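Local coordinates for CBS domain protein (Shewanella oneidensis, PDB 3LHH) that binds AMP through its paired CBS domains, the part of a longer, probably membrane-bound protein of the CorC/HlyC-associated family present here, at residues A[98-102]-A[103-107]; A[126-129]-A[130-134]; A[153-156]-A[157-161]. One frame throughout, in Å; residues are numbered along the deposited sequence.

Contact 1 (A[98-102]-A[103-107])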
loop_
_atom_site.group_PDB
_atom_site.type_symbol
_atom_site.label_atom_id
_atom_site.label_comp_id
_atom_site.label_asym_id
_atom_site.label_seq_id
_atom_site.Cartn_x
_atom_site.Cartn_y
_atom_site.Cartn_z
ATOM N N LEU A 98 -14.534 3.602 5.587
ATOM C CA LEU A 98 -15.844 4.054 5.176
ATOM C C LEU A 98 -16.918 3.413 6.028
ATOM O O LEU A 98 -17.865 4.079 6.435
ATOM C CB LEU A 98 -16.084 3.678 3.732
ATOM C CG LEU A 98 -15.060 4.291 2.799
ATOM C CD1 LEU A 98 -15.255 3.682 1.432
ATOM C CD2 LEU A 98 -15.218 5.815 2.776
ATOM N N SER A 99 -16.774 2.115 6.286
ATOM C CA SER A 99 -17.717 1.417 7.154
ATOM C C SER A 99 -17.853 2.191 8.442
ATOM O O SER A 99 -18.955 2.578 8.819
ATOM C CB SER A 99 -17.255 -0.009 7.474
ATOM O OG SER A 99 -17.408 -0.861 6.355
ATOM N N GLU A 100 -16.723 2.414 9.108
ATOM C CA GLU A 100 -16.706 3.059 10.415
ATOM C C GLU A 100 -16.970 4.554 10.355
ATOM O O GLU A 100 -17.070 5.209 11.388
ATOM C CB GLU A 100 -15.361 2.843 11.083
ATOM C CG GLU A 100 -15.112 1.427 11.534
ATOM C CD GLU A 100 -13.925 1.346 12.461
ATOM O OE1 GLU A 100 -13.535 0.222 12.841
ATOM O OE2 GLU A 100 -13.383 2.417 12.810
ATOM N N SER A 101 -17.037 5.106 9.152
ATOM C CA SER A 101 -17.362 6.513 9.009
ATOM C C SER A 101 -18.870 6.636 8.877
ATOM O O SER A 101 -19.515 7.386 9.606
ATOM C CB SER A 101 -16.683 7.099 7.781
ATOM O OG SER A 101 -16.658 8.502 7.876
ATOM N N ILE A 102 -19.421 5.888 7.927
ATOM C CA ILE A 102 -20.860 5.777 7.745
ATOM C C ILE A 102 -21.496 5.296 9.042
ATOM O O ILE A 102 -22.641 5.625 9.345
ATOM C CB ILE A 102 -21.179 4.790 6.606
ATOM C CG1 ILE A 102 -20.948 5.463 5.256
ATOM C CG2 ILE A 102 -22.606 4.255 6.716
ATOM C CD1 ILE A 102 -20.998 4.506 4.097
ATOM N N ALA A 103 -20.734 4.524 9.811
ATOM C CA ALA A 103 -21.175 4.056 11.122
ATOM C C ALA A 103 -21.435 5.239 12.043
ATOM O O ALA A 103 -22.377 5.220 12.836
ATOM C CB ALA A 103 -20.137 3.120 11.736
ATOM N N GLY A 104 -20.593 6.263 11.934
ATOM C CA GLY A 104 -20.745 7.469 12.725
ATOM C C GLY A 104 -20.017 7.404 14.054
ATOM O O GLY A 104 -20.151 8.300 14.889
ATOM N N GLU A 105 -19.244 6.343 14.254
ATOM C CA GLU A 105 -18.501 6.175 15.498
ATOM C C GLU A 105 -17.320 7.134 15.571
ATOM O O GLU A 105 -16.830 7.606 14.544
ATOM C CB GLU A 105 -18.024 4.729 15.653
ATOM C CG GLU A 105 -17.367 4.153 14.411
ATOM C CD GLU A 105 -17.039 2.681 14.565
ATOM O OE1 GLU A 105 -17.656 1.853 13.859
ATOM O OE2 GLU A 105 -16.171 2.351 15.402
ATOM N N ARG A 106 -16.879 7.423 16.793
ATOM C CA ARG A 106 -15.733 8.296 17.006
ATOM C C ARG A 106 -14.512 7.650 16.374
ATOM O O ARG A 106 -14.054 6.594 16.814
ATOM C CB ARG A 106 -15.504 8.538 18.498
ATOM C CG ARG A 106 -14.465 9.605 18.793
ATOM C CD ARG A 106 -13.456 9.092 19.791
ATOM N NE ARG A 106 -12.271 9.938 19.850
ATOM C CZ ARG A 106 -11.114 9.550 20.377
ATOM N NH1 ARG A 106 -10.996 8.328 20.878
ATOM N NH2 ARG A 106 -10.077 10.376 20.398
ATOM N N LEU A 107 -13.986 8.296 15.340
ATOM C CA LEU A 107 -13.017 7.665 14.460
ATOM C C LEU A 107 -11.718 8.453 14.398
ATOM O O LEU A 107 -11.716 9.639 14.063
ATOM C CB LEU A 107 -13.613 7.547 13.053
ATOM C CG LEU A 107 -12.781 6.870 11.968
ATOM C CD1 LEU A 107 -12.404 5.483 12.427
ATOM C CD2 LEU A 107 -13.561 6.813 10.656
#
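Ser99 and Ala103 are joined by an i to i+4 backbone bond at the C-terminal side of helix 94-102: Ala103 N gives its hydrogen to Ser99 O over 2.8 Å, bent to 137°. Beyond it the helical pattern gives way, and Gly104 N reaches back three residues to Ser101 O in a weak bond. Gly104 has left helical geometry with a positive phi, where a CB would be jammed against the carbonyl oxygen of Ala103, a strain that glycine avoids. The hydroxyl of Ser99 turns back into the helix, to Lys95 O.

Among the charged groups, Glu100 and Glu105 meet as like charges. Their carboxylates are stacked, the planes only 11° apart, with OE2 of Glu100 3.8 Å from OE2 of Glu105. The rest of this meeting is aliphatic chain against carboxylate: Glu105 OE1 lies 3.5 Å from Glu100 CG. Chi1 of 47° sets Glu105 CG between its own backbone N and carbonyl carbon, and from there it rests against the backbone oxygen of Glu100. The mutual repulsion probably raises the proton affinity of the pair, though Glu100 OE1 also has a weak bond from Gln96 NE2.

Leu107 crosses the side chain of Glu100 at about a right angle, its CD1 methyl 3.2 Å from the charged Glu100 OE2. Carbon meets carbon where Leu107 CD2 approaches Ser101 CB to 4.3 Å, and Ala103 CB sits 3.7 Å from Glu100 CA.

The turn lies on the surface. Leu98 and Ser101 pack on helix 63-71, Glu100 and Leu107 share Leu112, and the chain then runs on toward strand 117-120.

Contact 2 (A[126-129]-A[130-134])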
loop_
_atom_site.group_PDB
_atom_site.type_symbol
_atom_site.label_atom_id
_atom_site.label_comp_id
_atom_site.label_asym_id
_atom_site.label_seq_id
_atom_site.Cartn_x
_atom_site.Cartn_y
_atom_site.Cartn_z
HETATM N N MSE A 126 10.879 -14.765 -7.718
HETATM C CA MSE A 126 10.503 -15.899 -6.879
HETATM C C MSE A 126 10.503 -15.462 -5.425
HETATM O O MSE A 126 9.542 -15.686 -4.693
HETATM C CB MSE A 126 11.471 -17.082 -7.064
HETATM C CG MSE A 126 10.893 -18.288 -7.785
HETATM SE SE MSE A 126 9.335 -19.154 -6.942
HETATM C CE MSE A 126 10.231 -20.189 -5.545
ATOM N N GLU A 127 11.599 -14.836 -5.014
ATOM C CA GLU A 127 11.752 -14.356 -3.646
ATOM C C GLU A 127 10.602 -13.437 -3.244
ATOM O O GLU A 127 10.096 -13.505 -2.130
ATOM C CB GLU A 127 13.096 -13.640 -3.495
ATOM C CG GLU A 127 14.287 -14.533 -3.803
ATOM C CD GLU A 127 15.595 -13.771 -3.874
ATOM O OE1 GLU A 127 16.585 -14.225 -3.261
ATOM O OE2 GLU A 127 15.635 -12.718 -4.543
ATOM N N LEU A 128 10.178 -12.582 -4.159
ATOM C CA LEU A 128 9.054 -11.688 -3.881
ATOM C C LEU A 128 7.755 -12.500 -3.730
ATOM O O LEU A 128 6.997 -12.320 -2.770
ATOM C CB LEU A 128 8.900 -10.673 -5.009
ATOM C CG LEU A 128 7.840 -9.600 -4.787
ATOM C CD1 LEU A 128 8.158 -8.788 -3.531
ATOM C CD2 LEU A 128 7.762 -8.704 -5.993
ATOM N N LEU A 129 7.513 -13.389 -4.689
ATOM C CA LEU A 129 6.385 -14.312 -4.636
ATOM C C LEU A 129 6.297 -15.051 -3.296
ATOM O O LEU A 129 5.236 -15.100 -2.665
ATOM C CB LEU A 129 6.524 -15.343 -5.743
ATOM C CG LEU A 129 5.480 -15.337 -6.842
ATOM C CD1 LEU A 129 5.561 -14.032 -7.594
ATOM C CD2 LEU A 129 5.745 -16.488 -7.762
ATOM N N GLU A 130 7.407 -15.648 -2.877
ATOM C CA GLU A 130 7.437 -16.360 -1.606
ATOM C C GLU A 130 7.183 -15.451 -0.413
ATOM O O GLU A 130 6.539 -15.872 0.550
ATOM C CB GLU A 130 8.760 -17.107 -1.409
ATOM C CG GLU A 130 8.629 -18.583 -1.728
ATOM C CD GLU A 130 7.318 -19.182 -1.189
ATOM O OE1 GLU A 130 7.050 -19.070 0.039
ATOM O OE2 GLU A 130 6.561 -19.761 -2.000
ATOM N N HIS A 131 7.690 -14.215 -0.473
ATOM C CA HIS A 131 7.411 -13.239 0.583
ATOM C C HIS A 131 5.892 -13.004 0.692
ATOM O O HIS A 131 5.345 -12.974 1.796
ATOM C CB HIS A 131 8.166 -11.916 0.367
ATOM C CG HIS A 131 7.873 -10.879 1.413
ATOM N ND1 HIS A 131 6.792 -10.025 1.338
ATOM C CD2 HIS A 131 8.497 -10.590 2.579
ATOM C CE1 HIS A 131 6.772 -9.243 2.402
ATOM N NE2 HIS A 131 7.793 -9.570 3.174
ATOM N N PHE A 132 5.209 -12.870 -0.446
ATOM C CA PHE A 132 3.748 -12.696 -0.432
ATOM C C PHE A 132 3.026 -13.905 0.182
ATOM O O PHE A 132 2.141 -13.769 1.034
ATOM C CB PHE A 132 3.197 -12.465 -1.850
ATOM C CG PHE A 132 3.200 -11.015 -2.292
ATOM C CD1 PHE A 132 4.102 -10.562 -3.248
ATOM C CD2 PHE A 132 2.297 -10.115 -1.757
ATOM C CE1 PHE A 132 4.097 -9.225 -3.660
ATOM C CE2 PHE A 132 2.279 -8.786 -2.170
ATOM C CZ PHE A 132 3.180 -8.347 -3.124
ATOM N N ARG A 133 3.387 -15.091 -0.277
ATOM C CA ARG A 133 2.755 -16.305 0.216
ATOM C C ARG A 133 2.969 -16.488 1.728
ATOM O O ARG A 133 2.024 -16.735 2.476
ATOM C CB ARG A 133 3.282 -17.504 -0.575
ATOM C CG ARG A 133 3.066 -17.326 -2.096
ATOM C CD ARG A 133 3.298 -18.620 -2.852
ATOM N NE ARG A 133 2.387 -19.639 -2.354
ATOM C CZ ARG A 133 2.762 -20.764 -1.769
ATOM N NH1 ARG A 133 4.049 -21.044 -1.629
ATOM N NH2 ARG A 133 1.843 -21.614 -1.323
ATOM N N THR A 134 4.212 -16.348 2.169
ATOM C CA THR A 134 4.563 -16.448 3.587
ATOM C C THR A 134 3.804 -15.456 4.474
ATOM O O THR A 134 3.288 -15.817 5.530
ATOM C CB THR A 134 6.066 -16.173 3.790
ATOM O OG1 THR A 134 6.831 -17.143 3.069
ATOM C CG2 THR A 134 6.425 -16.225 5.259
#
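Met126, a selenomethionine, and Glu130 begin a run of four successive i to i+4 backbone bonds in helix 125-135. Glu130 N donates to Met126 O over 2.8 Å, His131 N to Glu127 O, Phe132 N to Leu128 O and Arg133 N to Leu129 O, so each of these four carbonyls has a backbone donor. The first is nearly straight at 169°; the bond from His131 is the most bent, at 153°.

Glu130 O is gripped twice. Thr134 N and Thr134 OG1 reach it from opposite faces of the carbonyl plane, the hydroxyl over 2.8 Å and from well above the plane, which probably holds the threonine in this rotamer. The carboxylate of Glu130 is engaged as well: its chain bends at chi2, and OE2 uses its syn lone pair to take a hydrogen from Arg133 NH1 at 2.8 Å, within the guanidinium plane. The arginine curls at chi3 to make this salt bridge, while its CG lies 3.2 Å from Leu129 O. In one of its two conformers, Glu127 OE2 accepts from Ser124 N, just before the helix.

On the buried side, Leu128 and Phe132 run side by side and point the same way, with Leu128 CG 3.9 Å from Phe132 CE1. Leu128 CG lies anti to its backbone N (chi1 -175°), which brings the branch alongside the ring. Both residues, with Leu129, pack on Met158 of helix 155-163.

With its polar pairs outside and its apolar face inward, this helix joins strand 117-120 to strand 139-143 in the beta-alpha-beta unit found in CBS domains.

Contact 3 (A[153-156]-A[157-161]). With AMP (adenosine monophosphate), chain B.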
loop_
_atom_site.group_PDB
_atom_site.type_symbol
_atom_site.label_atom_id
_atom_site.label_comp_id
_atom_site.label_asym_id
_atom_site.label_seq_id
_atom_site.Cartn_x
_atom_site.Cartn_y
_atom_site.Cartn_z
ATOM N N VAL A 153 4.286 -3.146 -4.545
ATOM C CA VAL A 153 3.798 -4.291 -5.314
ATOM C C VAL A 153 2.564 -4.877 -4.640
ATOM O O VAL A 153 2.517 -4.992 -3.414
ATOM C CB VAL A 153 4.884 -5.372 -5.455
ATOM C CG1 VAL A 153 4.412 -6.496 -6.394
ATOM C CG2 VAL A 153 6.112 -4.760 -6.011
ATOM N N THR A 154 1.560 -5.236 -5.437
ATOM C CA THR A 154 0.390 -5.919 -4.903
ATOM C C THR A 154 0.363 -7.412 -5.270
ATOM O O THR A 154 0.886 -7.838 -6.296
ATOM C CB THR A 154 -0.930 -5.273 -5.379
ATOM O OG1 THR A 154 -1.099 -5.506 -6.782
ATOM C CG2 THR A 154 -0.934 -3.772 -5.107
ATOM N N LEU A 155 -0.275 -8.203 -4.424
ATOM C CA LEU A 155 -0.457 -9.618 -4.724
ATOM C C LEU A 155 -1.195 -9.742 -6.054
ATOM O O LEU A 155 -0.812 -10.535 -6.928
ATOM C CB LEU A 155 -1.257 -10.281 -3.611
ATOM C CG LEU A 155 -1.645 -11.734 -3.878
ATOM C CD1 LEU A 155 -0.412 -12.590 -3.867
ATOM C CD2 LEU A 155 -2.657 -12.202 -2.838
ATOM N N GLN A 156 -2.243 -8.934 -6.209
ATOM C CA GLN A 156 -3.042 -8.923 -7.431
ATOM C C GLN A 156 -2.156 -8.792 -8.660
ATOM O O GLN A 156 -2.281 -9.544 -9.622
ATOM C CB GLN A 156 -4.040 -7.764 -7.395
ATOM C CG GLN A 156 -5.505 -8.180 -7.406
ATOM C CD GLN A 156 -6.220 -7.836 -8.710
ATOM O OE1 GLN A 156 -6.517 -6.669 -8.987
ATOM N NE2 GLN A 156 -6.511 -8.861 -9.509
ATOM N N ASP A 157 -1.265 -7.806 -8.629
ATOM C CA ASP A 157 -0.369 -7.581 -9.751
ATOM C C ASP A 157 0.590 -8.739 -9.931
ATOM O O ASP A 157 0.967 -9.080 -11.046
ATOM C CB ASP A 157 0.401 -6.273 -9.567
ATOM C CG ASP A 157 -0.466 -5.057 -9.831
ATOM O OD1 ASP A 157 -1.579 -5.242 -10.366
ATOM O OD2 ASP A 157 -0.042 -3.923 -9.505
HETATM N N MSE A 158 1.001 -9.329 -8.818
HETATM C CA MSE A 158 1.864 -10.492 -8.858
HETATM C C MSE A 158 1.195 -11.701 -9.505
HETATM O O MSE A 158 1.829 -12.436 -10.257
HETATM C CB MSE A 158 2.342 -10.843 -7.457
HETATM C CG MSE A 158 3.491 -9.977 -7.009
HETATM SE SE MSE A 158 5.205 -10.685 -7.615
HETATM C CE MSE A 158 4.806 -11.100 -9.478
HETATM N N MSE A 159 -0.083 -11.907 -9.202
HETATM C CA MSE A 159 -0.828 -13.015 -9.788
HETATM C C MSE A 159 -1.152 -12.776 -11.253
HETATM O O MSE A 159 -1.102 -13.704 -12.061
HETATM C CB MSE A 159 -2.115 -13.270 -9.016
HETATM C CG MSE A 159 -1.866 -13.966 -7.697
HETATM SE SE MSE A 159 -3.513 -14.284 -6.738
HETATM C CE MSE A 159 -4.456 -12.588 -6.984
ATOM N N ASP A 160 -1.496 -11.540 -11.598
ATOM C CA ASP A 160 -1.771 -11.219 -12.992
ATOM C C ASP A 160 -0.537 -11.491 -13.830
ATOM O O ASP A 160 -0.634 -11.956 -14.964
ATOM C CB ASP A 160 -2.195 -9.764 -13.156
ATOM C CG ASP A 160 -3.558 -9.489 -12.560
ATOM O OD1 ASP A 160 -4.239 -10.446 -12.126
ATOM O OD2 ASP A 160 -3.949 -8.309 -12.532
ATOM N N ALA A 161 0.634 -11.212 -13.272
ATOM C CA ALA A 161 1.858 -11.387 -14.041
ATOM C C ALA A 161 2.198 -12.876 -14.222
ATOM O O ALA A 161 2.740 -13.286 -15.250
ATOM C CB ALA A 161 3.002 -10.632 -13.402
HETATM P P AMP B . -7.630 -2.369 -6.387
HETATM O O1P AMP B . -7.841 -1.046 -7.093
HETATM O O2P AMP B . -7.587 -2.238 -4.889
HETATM O O3P AMP B . -8.466 -3.520 -6.894
HETATM O "O5'" AMP B . -6.166 -2.753 -6.916
HETATM C "C5'" AMP B . -5.963 -3.021 -8.307
HETATM C "C4'" AMP B . -4.581 -2.535 -8.750
HETATM O "O4'" AMP B . -4.448 -1.112 -8.598
HETATM C "C3'" AMP B . -3.451 -3.110 -7.902
HETATM O "O3'" AMP B . -3.048 -4.427 -8.321
HETATM C "C2'" AMP B . -2.364 -2.073 -8.090
HETATM O "O2'" AMP B . -1.862 -2.254 -9.415
HETATM C "C1'" AMP B . -3.139 -0.770 -8.106
HETATM N N9 AMP B . -3.318 -0.169 -6.751
HETATM C C8 AMP B . -4.000 -0.711 -5.722
HETATM N N7 AMP B . -4.006 0.095 -4.635
HETATM C C5 AMP B . -3.299 1.191 -4.966
HETATM C C6 AMP B . -2.930 2.448 -4.281
HETATM N N6 AMP B . -3.304 2.695 -2.997
HETATM N N1 AMP B . -2.215 3.343 -4.987
HETATM C C2 AMP B . -1.843 3.113 -6.267
HETATM N N3 AMP B . -2.145 1.989 -6.947
HETATM C C4 AMP B . -2.857 1.011 -6.353
HETATM O O HOH W 1 2.085 -4.002 -8.177
#
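The ribose-binding corner of the AMP site is built where strand 149-154 turns into helix 155-163, and Thr154 and Asp157 make it together. Thr154 is the N-cap: its OG1 accepts from Asp157 N over 3.0 Å at 158°. The same hydroxyl donates to O3' of AMP at 2.7 Å. The rotamer with chi1 69° turns OG1 to face both the helix N-H and the sugar, while CG2 lies against C2' and C3' of the ribose.

Asp157 grips both ribose hydroxyls with its two carboxylate oxygens. O3' donates to OD1 at 2.6 Å and O2' donates to OD2 in a very short bond of 2.5 Å. A water donates to OD2 as well and accepts from Thr154 N, tying the carboxylate to the end of the strand. With an alanine at Thr154, Asp157 N would probably lose its cap and O3' the hydroxyl that donates to it, the ribose being left to the Asp157 carboxylate and the remaining AMP contacts.

A threonine and an aspartate three residues apart, at a strand-to-helix turn and holding a ribose diol, form a recurring nucleotide-binding arrangement of CBS domains. Ser76, His75, Val55 and Arg77 also hydrogen-bond to AMP.

Past the cap, Met158 N, Met159 N and Asp160 N bond in helical fashion to the carbonyl oxygens of Thr154, Leu155 and Gln156. Gln156, in one of its two conformers, has CB 3.6 Å from AMP O3'. On the inner side Val153 CG1 touches CG of the selenomethionine Met158 at 3.7 Å, and Val153 also packs on Val140 and Val142 of strand 139-143.

Overall arrangement
Following the chain, contact 1 comes first, closing the turn at the end of helix 94-102 before the chain crosses to strand 117-120. Contact 2 is the next helix, 125-135, and contact 3 marks the passage from strand 149-154 into helix 155-163. The three are in series; none nests in or crosses another. Contact 1 stands apart, its centre about 34 Å from that of contact 2 and on the opposite side of the chain's centre. Contacts 2 and 3 touch: Leu129 CD1 meets Met158 SE at 3.4 Å, and Phe132 packs on the strand end, binding helix 125-135 to the strand and helix that carry the ribose site.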